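Local coordinates for protein L-iditol 2-dehydrogenase (PDB 4OH1) that probably catalyses the NAD+-dependent oxidation of polyols such as L-iditol, as a zinc-binding member of the alcohol dehydrogenase family, at residues R3-T8 with G19-M24; D265-Y270 with Q292-G297; T8-F13 with G55-M60. All blocks are in the same frame, centred on the assembly; numbering follows the deposited sequence.

Contact 1 (R3-T8 with G19-M24); sequences RQLFVT and GTVDMM
L5 packs against V21 and M23 on the tightly closed face of this strand pair. Its CB meets V21 CG1 at 4.0 Å, while its CD2 branch reaches M23 CB at 3.8 Å. V7 continues the same face, and F334 and Y338 of helix 330-338 together with L53 of helix 48-54 cover V21, enclosing the apolar side chains. At the far end the selenomethionine M23 has CG anti to the backbone N (chi1 -174°); extended chi1 and chi2 carry SE alongside the aliphatic part of R3, 3.9 Å from CD, and the bend at chi3 brings CE against CD as well. The guanidinium of R3 is engaged past this contact, in a salt bridge with E132.

The face of F6 and M24 is looser. M24 SE stands oblique to the F6 ring, 34° off its normal and 4.3 Å from the centroid, a Met-aromatic contact at a solvent-exposed residue. At the T8 end of the pair, T8 OG1 lies 2.5 Å from D22 OD2, so short for a hydrogen bond that the exact distance is doubtful. T20 OG1 also approaches T8 OG1, but the direction of the proton is not settled, since S9 OG also lies within bonding distance of T20 OG1.

Backbone bonds alternate regularly: M24 N to Q4 O is 2.9 Å and F6 N to D22 O is 3.0 Å, whereas Q4 N to M24 O is weak. With the strands running at 148° to each other and joined by a connection of about ten residues, this is an antiparallel beta hairpin, built from the N-terminal strands.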
loop_
_atom_site.group_PDB
_atom_site.type_symbol
_atom_site.label_atom_id
_atom_site.label_comp_id
_atom_site.label_asym_id
_atom_site.label_seq_id
_atom_site.Cartn_x
_atom_site.Cartn_y
_atom_site.Cartn_z
ATOM N N ARG A 3 25.933 23.614 32.377
ATOM C CA ARG A 3 26.708 22.394 32.096
ATOM C C ARG A 3 26.338 21.762 30.725
ATOM O O ARG A 3 25.180 21.586 30.418
ATOM C CB ARG A 3 26.475 21.374 33.209
ATOM C CG ARG A 3 26.789 21.938 34.595
ATOM C CD ARG A 3 26.672 20.900 35.675
ATOM N NE ARG A 3 25.295 20.452 35.797
ATOM C CZ ARG A 3 24.903 19.359 36.449
ATOM N NH1 ARG A 3 25.783 18.552 37.025
ATOM N NH2 ARG A 3 23.610 19.054 36.475
ATOM N N GLN A 4 27.326 21.452 29.905
ATOM C CA GLN A 4 27.095 20.739 28.663
ATOM C C GLN A 4 28.271 19.815 28.382
ATOM O O GLN A 4 29.386 20.185 28.671
ATOM C CB GLN A 4 26.915 21.720 27.529
ATOM C CG GLN A 4 26.731 21.076 26.145
ATOM C CD GLN A 4 26.284 22.081 25.091
ATOM O OE1 GLN A 4 26.218 23.260 25.369
ATOM N NE2 GLN A 4 25.937 21.603 23.887
ATOM N N LEU A 5 28.001 18.637 27.786
ATOM C CA LEU A 5 29.017 17.681 27.366
ATOM C C LEU A 5 29.332 17.850 25.905
ATOM O O LEU A 5 28.443 18.080 25.124
ATOM C CB LEU A 5 28.496 16.270 27.531
ATOM C CG LEU A 5 27.934 15.996 28.910
ATOM C CD1 LEU A 5 27.498 14.540 29.032
ATOM C CD2 LEU A 5 28.929 16.347 29.954
ATOM N N PHE A 6 30.598 17.664 25.556
ATOM C CA PHE A 6 31.076 17.787 24.204
ATOM C C PHE A 6 31.949 16.587 23.913
ATOM O O PHE A 6 32.591 16.002 24.812
ATOM C CB PHE A 6 31.933 19.051 24.069
ATOM C CG PHE A 6 31.159 20.325 24.204
ATOM C CD1 PHE A 6 30.854 20.843 25.469
ATOM C CD2 PHE A 6 30.728 21.014 23.079
ATOM C CE1 PHE A 6 30.122 22.018 25.604
ATOM C CE2 PHE A 6 29.989 22.207 23.206
ATOM C CZ PHE A 6 29.682 22.700 24.473
ATOM N N VAL A 7 31.976 16.211 22.650
ATOM C CA VAL A 7 32.888 15.197 22.174
ATOM C C VAL A 7 34.178 15.957 21.995
ATOM O O VAL A 7 34.209 16.884 21.186
ATOM C CB VAL A 7 32.438 14.635 20.816
ATOM C CG1 VAL A 7 33.485 13.677 20.248
ATOM C CG2 VAL A 7 31.128 13.912 20.970
ATOM N N THR A 8 35.212 15.595 22.770
ATOM C CA THR A 8 36.528 16.258 22.738
ATOM C C THR A 8 37.597 15.546 21.878
ATOM O O THR A 8 38.489 16.196 21.360
ATOM C CB THR A 8 37.062 16.517 24.176
ATOM O OG1 THR A 8 36.936 15.336 24.977
ATOM C CG2 THR A 8 36.260 17.652 24.845
ATOM N N GLY A 19 37.797 7.685 21.692
ATOM C CA GLY A 19 37.221 9.030 21.792
ATOM C C GLY A 19 36.923 9.426 23.229
ATOM O O GLY A 19 36.755 8.558 24.080
ATOM N N THR A 20 36.838 10.730 23.484
ATOM C CA THR A 20 36.523 11.256 24.824
ATOM C C THR A 20 35.305 12.222 24.912
ATOM O O THR A 20 34.916 12.885 23.940
ATOM C CB THR A 20 37.743 11.992 25.370
ATOM O OG1 THR A 20 38.100 13.031 24.449
ATOM C CG2 THR A 20 38.892 11.023 25.495
ATOM N N VAL A 21 34.683 12.266 26.085
ATOM C CA VAL A 21 33.544 13.151 26.331
ATOM C C VAL A 21 33.822 13.941 27.577
ATOM O O VAL A 21 34.149 13.363 28.625
ATOM C CB VAL A 21 32.254 12.363 26.531
ATOM C CG1 VAL A 21 31.162 13.278 26.986
ATOM C CG2 VAL A 21 31.825 11.717 25.199
ATOM N N ASP A 22 33.661 15.248 27.486
ATOM C CA ASP A 22 34.001 16.054 28.642
ATOM C C ASP A 22 33.022 17.148 28.851
ATOM O O ASP A 22 32.504 17.688 27.908
ATOM C CB ASP A 22 35.378 16.656 28.473
ATOM C CG ASP A 22 36.453 15.628 28.447
ATOM O OD1 ASP A 22 36.630 14.985 29.489
ATOM O OD2 ASP A 22 37.191 15.576 27.433
HETATM N N MSE A 23 32.786 17.478 30.103
HETATM C CA MSE A 23 31.910 18.595 30.403
HETATM C C MSE A 23 32.651 19.909 30.260
HETATM O O MSE A 23 33.771 20.025 30.736
HETATM C CB MSE A 23 31.397 18.496 31.818
HETATM C CG MSE A 23 30.376 19.545 32.104
HETATM SE SE MSE A 23 29.879 19.423 33.986
HETATM C CE MSE A 23 28.625 17.924 33.990
HETATM N N MSE A 24 32.034 20.891 29.626
HETATM C CA MSE A 24 32.589 22.261 29.533
HETATM C C MSE A 24 31.526 23.226 29.980
HETATM O O MSE A 24 30.371 22.831 30.215
HETATM C CB MSE A 24 33.056 22.608 28.110
HETATM C CG MSE A 24 34.039 21.629 27.561
HETATM SE SE MSE A 24 34.563 21.720 25.635
HETATM C CE MSE A 24 35.970 23.107 25.705
#

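Contact 2 (D265-Y270 with Q292-G297); sequences DGDAVY and QKHIHG
H294 and H296 carry the flat groups that meet D265 and D267 across this strand pair. One face of the H294 ring is met by the carbonyl oxygen of Q292, in its own segment, 3.3 Å above the plane and toward the rim. At the ring edge lie the backbone O of D265 and the carboxylate OD1, to which H294 NE2 donates a nearly straight bond of 2.7 Å lying in the ring plane. The carboxylate is turned 68° to that ring, so OD1 is approached from above its own plane. Q292 NE2 reaches the same oxygen from the opposite face at 3.1 Å, giving D265 OD1 two donors that restrict its rotation, while Q292 OE1 accepts from I299 N of the second subunit.

H296 is held differently. Its NE2 donates to the anti lone pair of D267 OD1, 2.8 Å away, with ring and carboxylate only 16° apart; D267 CB also sits at the ring edge, in plane. Both rings therefore donate through NE2. Each ND1 faces the ND1 of the other histidine in the second subunit, in a hydrogen bond; this needs a proton on one of the two ND1 atoms, so one ring would probably be cationic, which the neighbouring carboxylates could favour.

The backbones run parallel, 24° apart, with A268 N to H294 O and H296 N to A268 O both at 2.8 Å. On the reverse face Y270 CE2 touches I295 CG2 at 4.0 Å.

Strand 266-270 lies between 242-247 and 294-297 in the parallel Rossmann-type sheet. L259 of helix 252-261 covers Y270 and I295, Q168 of helix 156-168 packs on V269 and H296, and H294 to H296 pair antiparallel with a strand of the second subunit across the interface.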
loop_
_atom_site.group_PDB
_atom_site.type_symbol
_atom_site.label_atom_id
_atom_site.label_comp_id
_atom_site.label_asym_id
_atom_site.label_seq_id
_atom_site.Cartn_x
_atom_site.Cartn_y
_atom_site.Cartn_z
ATOM N N ASP A 265 9.881 -13.676 -1.180
ATOM C CA ASP A 265 9.036 -12.516 -1.027
ATOM C C ASP A 265 9.176 -11.771 0.324
ATOM O O ASP A 265 8.329 -10.977 0.662
ATOM C CB ASP A 265 7.551 -12.884 -1.254
ATOM C CG ASP A 265 6.713 -11.688 -1.669
ATOM O OD1 ASP A 265 7.238 -10.816 -2.430
ATOM O OD2 ASP A 265 5.525 -11.592 -1.260
ATOM N N GLY A 266 10.197 -12.052 1.106
ATOM C CA GLY A 266 10.391 -11.399 2.389
ATOM C C GLY A 266 11.006 -10.003 2.286
ATOM O O GLY A 266 11.492 -9.617 1.222
ATOM N N ASP A 267 11.008 -9.273 3.407
ATOM C CA ASP A 267 11.522 -7.903 3.455
ATOM C C ASP A 267 12.617 -7.822 4.463
ATOM O O ASP A 267 12.417 -8.090 5.664
ATOM C CB ASP A 267 10.457 -6.887 3.818
ATOM C CG ASP A 267 9.393 -6.780 2.782
ATOM O OD1 ASP A 267 9.590 -5.972 1.857
ATOM O OD2 ASP A 267 8.361 -7.491 2.895
ATOM N N ALA A 268 13.782 -7.461 3.976
ATOM C CA ALA A 268 14.956 -7.199 4.860
ATOM C C ALA A 268 15.273 -5.704 4.903
ATOM O O ALA A 268 15.407 -5.064 3.839
ATOM C CB ALA A 268 16.161 -7.937 4.364
ATOM N N VAL A 269 15.502 -5.200 6.122
ATOM C CA VAL A 269 15.761 -3.790 6.360
ATOM C C VAL A 269 17.109 -3.629 7.073
ATOM O O VAL A 269 17.338 -4.171 8.162
ATOM C CB VAL A 269 14.683 -3.150 7.211
ATOM C CG1 VAL A 269 14.927 -1.681 7.327
ATOM C CG2 VAL A 269 13.322 -3.325 6.550
ATOM N N TYR A 270 17.971 -2.851 6.422
ATOM C CA TYR A 270 19.309 -2.544 6.879
ATOM C C TYR A 270 19.313 -1.111 7.327
ATOM O O TYR A 270 19.362 -0.202 6.529
ATOM C CB TYR A 270 20.315 -2.816 5.743
ATOM C CG TYR A 270 20.375 -4.278 5.398
ATOM C CD1 TYR A 270 21.197 -5.157 6.084
ATOM C CD2 TYR A 270 19.562 -4.805 4.411
ATOM C CE1 TYR A 270 21.235 -6.541 5.767
ATOM C CE2 TYR A 270 19.579 -6.161 4.103
ATOM C CZ TYR A 270 20.432 -7.019 4.767
ATOM O OH TYR A 270 20.383 -8.351 4.459
ATOM N N GLN A 292 12.648 -13.632 -5.065
ATOM C CA GLN A 292 11.835 -12.480 -5.005
ATOM C C GLN A 292 12.024 -11.726 -3.655
ATOM O O GLN A 292 11.076 -11.281 -3.034
ATOM C CB GLN A 292 10.363 -12.890 -5.258
ATOM C CG GLN A 292 9.521 -11.668 -5.662
ATOM C CD GLN A 292 8.138 -11.979 -6.185
ATOM O OE1 GLN A 292 7.948 -12.239 -7.379
ATOM N NE2 GLN A 292 7.150 -11.936 -5.286
ATOM N N LYS A 293 13.258 -11.602 -3.206
ATOM C CA LYS A 293 13.530 -10.894 -1.972
ATOM C C LYS A 293 13.425 -9.369 -2.153
ATOM O O LYS A 293 13.466 -8.857 -3.256
ATOM C CB LYS A 293 14.866 -11.306 -1.376
ATOM C CG LYS A 293 14.915 -12.750 -0.892
ATOM C CD LYS A 293 16.346 -13.162 -0.603
ATOM C CE LYS A 293 16.384 -14.583 -0.030
ATOM N NZ LYS A 293 17.755 -14.876 0.419
ATOM N N HIS A 294 13.130 -8.676 -1.059
ATOM C CA HIS A 294 13.053 -7.220 -1.063
ATOM C C HIS A 294 14.055 -6.765 -0.022
ATOM O O HIS A 294 13.975 -7.186 1.150
ATOM C CB HIS A 294 11.651 -6.697 -0.743
ATOM C CG HIS A 294 10.567 -7.402 -1.478
ATOM N ND1 HIS A 294 10.207 -7.075 -2.753
ATOM C CD2 HIS A 294 9.778 -8.438 -1.121
ATOM C CE1 HIS A 294 9.260 -7.899 -3.170
ATOM N NE2 HIS A 294 8.991 -8.738 -2.201
ATOM N N ILE A 295 15.004 -5.933 -0.477
ATOM C CA ILE A 295 16.081 -5.408 0.374
ATOM C C ILE A 295 15.943 -3.890 0.472
ATOM O O ILE A 295 15.944 -3.183 -0.553
ATOM C CB ILE A 295 17.414 -5.775 -0.286
ATOM C CG1 ILE A 295 17.554 -7.304 -0.250
ATOM C CG2 ILE A 295 18.575 -5.104 0.425
ATOM C CD1 ILE A 295 18.643 -7.808 -1.100
ATOM N N HIS A 296 15.837 -3.403 1.685
ATOM C CA HIS A 296 15.578 -1.998 1.918
ATOM C C HIS A 296 16.600 -1.384 2.829
ATOM O O HIS A 296 17.094 -2.025 3.789
ATOM C CB HIS A 296 14.263 -1.786 2.674
ATOM C CG HIS A 296 13.111 -2.542 2.124
ATOM N ND1 HIS A 296 12.394 -2.110 1.035
ATOM C CD2 HIS A 296 12.516 -3.691 2.531
ATOM C CE1 HIS A 296 11.420 -2.966 0.780
ATOM N NE2 HIS A 296 11.483 -3.940 1.663
ATOM N N GLY A 297 16.849 -0.112 2.576
ATOM C CA GLY A 297 17.480 0.747 3.558
ATOM C C GLY A 297 16.471 1.555 4.381
ATOM O O GLY A 297 15.250 1.482 4.181
#

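Contact 3 (T8-F13 with G55-M60); sequences TSIRDF and GNLGEM
G55, the first residue beyond helix 48-54, turns its carbonyl oxygen to R11 and F13. R11 CB stands 3.5 Å from G55 O and F13 CE2 lies 3.7 Å from it, both carbon contacts. The oxygen is buried with no polar partner in the model, against R11 CB and F13 CE2. With CG anti to the backbone N (chi1 -176°) and the chain extended as far as NE, the R11 side chain runs past G55, and NH1 bonds to the carbonyl oxygen of T54 just upstream. Within its own segment R11 also meets F13: CG sits 3.8 Å above the centre of the ring, while F13 CE1 lies over one face of the guanidinium, near its rim.

N56 comes next, crossing F13 at roughly a right angle. Its ND2 approaches F13 CZ at 3.3 Å, obliquely to the ring, and the amide and ring planes are 56° apart; no hydrogen bond spans the pair. The backbone N of N56 lies at the edge of the same ring, in its plane. These residues form a loop of the GroES-like domain of the zinc-dependent dehydrogenase fold, linking helices 48-54 and 60-66, while the other segment is the tail of strand 2-9 and the loop leaving it.

L57 follows and turns inward, its CD1 meeting I10 CD1 at 3.6 Å. I10 places CG1 between the backbone N and carbonyl carbon (chi1 44°), which swings CD1 to the leucine, and it is further enclosed by I52 of helix 48-54 and by E61, T64 and R65 of helix 60-66. The L57 side chain also touches H51 of helix 48-54.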
loop_
_atom_site.group_PDB
_atom_site.type_symbol
_atom_site.label_atom_id
_atom_site.label_comp_id
_atom_site.label_asym_id
_atom_site.label_seq_id
_atom_site.Cartn_x
_atom_site.Cartn_y
_atom_site.Cartn_z
ATOM N N THR A 8 35.212 15.595 22.770
ATOM C CA THR A 8 36.528 16.258 22.738
ATOM C C THR A 8 37.597 15.546 21.878
ATOM O O THR A 8 38.489 16.196 21.360
ATOM C CB THR A 8 37.062 16.517 24.176
ATOM O OG1 THR A 8 36.936 15.336 24.977
ATOM C CG2 THR A 8 36.260 17.652 24.845
ATOM N N SER A 9 37.493 14.231 21.709
ATOM C CA SER A 9 38.283 13.508 20.713
ATOM C C SER A 9 37.500 12.333 20.165
ATOM O O SER A 9 36.587 11.842 20.820
ATOM C CB SER A 9 39.552 12.985 21.361
ATOM O OG SER A 9 39.232 11.933 22.262
ATOM N N ILE A 10 37.875 11.863 18.978
ATOM C CA ILE A 10 37.277 10.647 18.373
ATOM C C ILE A 10 38.335 9.559 18.245
ATOM O O ILE A 10 39.508 9.806 18.541
ATOM C CB ILE A 10 36.699 10.909 16.959
ATOM C CG1 ILE A 10 37.693 11.763 16.152
ATOM C CG2 ILE A 10 35.308 11.581 17.045
ATOM C CD1 ILE A 10 37.607 11.558 14.665
ATOM N N ARG A 11 37.938 8.366 17.785
ATOM C CA ARG A 11 38.898 7.258 17.696
ATOM C C ARG A 11 40.106 7.627 16.826
ATOM O O ARG A 11 39.917 7.960 15.647
ATOM C CB ARG A 11 38.250 5.983 17.145
ATOM C CG ARG A 11 39.234 4.793 17.154
ATOM C CD ARG A 11 38.525 3.450 17.075
ATOM N NE ARG A 11 39.436 2.349 17.376
ATOM C CZ ARG A 11 39.106 1.063 17.353
ATOM N NH1 ARG A 11 37.882 0.687 17.022
ATOM N NH2 ARG A 11 40.014 0.142 17.661
ATOM N N ASP A 12 41.306 7.581 17.428
ATOM C CA ASP A 12 42.607 7.800 16.747
ATOM C C ASP A 12 43.219 6.410 16.428
ATOM O O ASP A 12 43.822 5.773 17.295
ATOM C CB ASP A 12 43.552 8.660 17.640
ATOM C CG ASP A 12 44.894 9.046 16.953
ATOM O OD1 ASP A 12 45.135 8.677 15.783
ATOM O OD2 ASP A 12 45.725 9.731 17.606
ATOM N N PHE A 13 43.031 5.937 15.193
ATOM C CA PHE A 13 43.564 4.642 14.771
ATOM C C PHE A 13 45.099 4.628 14.693
ATOM O O PHE A 13 45.675 3.618 15.049
ATOM C CB PHE A 13 42.958 4.200 13.444
ATOM C CG PHE A 13 41.501 3.836 13.531
ATOM C CD1 PHE A 13 41.110 2.617 14.082
ATOM C CD2 PHE A 13 40.514 4.706 13.040
ATOM C CE1 PHE A 13 39.748 2.258 14.148
ATOM C CE2 PHE A 13 39.140 4.372 13.096
ATOM C CZ PHE A 13 38.754 3.142 13.653
ATOM N N GLY A 55 34.455 4.530 17.043
ATOM C CA GLY A 55 34.153 3.942 15.755
ATOM C C GLY A 55 35.049 4.351 14.602
ATOM O O GLY A 55 35.882 5.311 14.678
ATOM N N ASN A 56 34.837 3.586 13.527
ATOM C CA ASN A 56 35.544 3.745 12.279
ATOM C C ASN A 56 34.695 4.630 11.400
ATOM O O ASN A 56 33.549 4.281 11.096
ATOM C CB ASN A 56 35.750 2.387 11.626
ATOM C CG ASN A 56 36.639 2.465 10.422
ATOM O OD1 ASN A 56 36.186 2.735 9.314
ATOM N ND2 ASN A 56 37.920 2.236 10.629
ATOM N N LEU A 57 35.267 5.761 10.986
ATOM C CA LEU A 57 34.481 6.882 10.469
ATOM C C LEU A 57 34.602 7.212 8.957
ATOM O O LEU A 57 33.954 8.145 8.508
ATOM C CB LEU A 57 34.803 8.137 11.305
ATOM C CG LEU A 57 34.692 8.019 12.839
ATOM C CD1 LEU A 57 35.099 9.310 13.524
ATOM C CD2 LEU A 57 33.269 7.658 13.226
ATOM N N GLY A 58 35.400 6.475 8.177
ATOM C CA GLY A 58 35.495 6.703 6.713
ATOM C C GLY A 58 36.189 8.015 6.339
ATOM O O GLY A 58 37.005 8.513 7.118
ATOM N N GLU A 59 35.875 8.567 5.150
ATOM C CA GLU A 59 36.407 9.888 4.673
ATOM C C GLU A 59 35.891 11.031 5.566
ATOM O O GLU A 59 36.515 12.105 5.695
ATOM C CB GLU A 59 36.018 10.147 3.206
HETATM N N MSE A 60 34.731 10.747 6.163
HETATM C CA MSE A 60 34.109 11.510 7.251
HETATM C C MSE A 60 34.962 11.755 8.503
HETATM O O MSE A 60 34.685 12.664 9.292
HETATM C CB MSE A 60 32.843 10.762 7.688
HETATM C CG MSE A 60 31.642 11.080 6.865
HETATM SE SE MSE A 60 31.239 12.917 7.274
HETATM C CE MSE A 60 30.198 12.678 8.955
#

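Contacts 1 and 3 are neighbours: their centres are 16 Å apart, both use strand 2-9, and they share T8. They also touch, T20 OG1 lying 2.7 Å from S9 OG, a probable hydrogen bond, and their segments alternate along the chain, so the N-terminal hairpin and the loop after helix 48-54 lie together on one side of the chain's centre. Contact 2 follows both in sequence. It lies in the separate parallel, Rossmann-type sheet, about 39 Å between centres from contact 1 and about 30 Å from contact 3, touching neither. The two groups thus mark the two-domain build of the family; of the three, contact 2 alone touches another subunit.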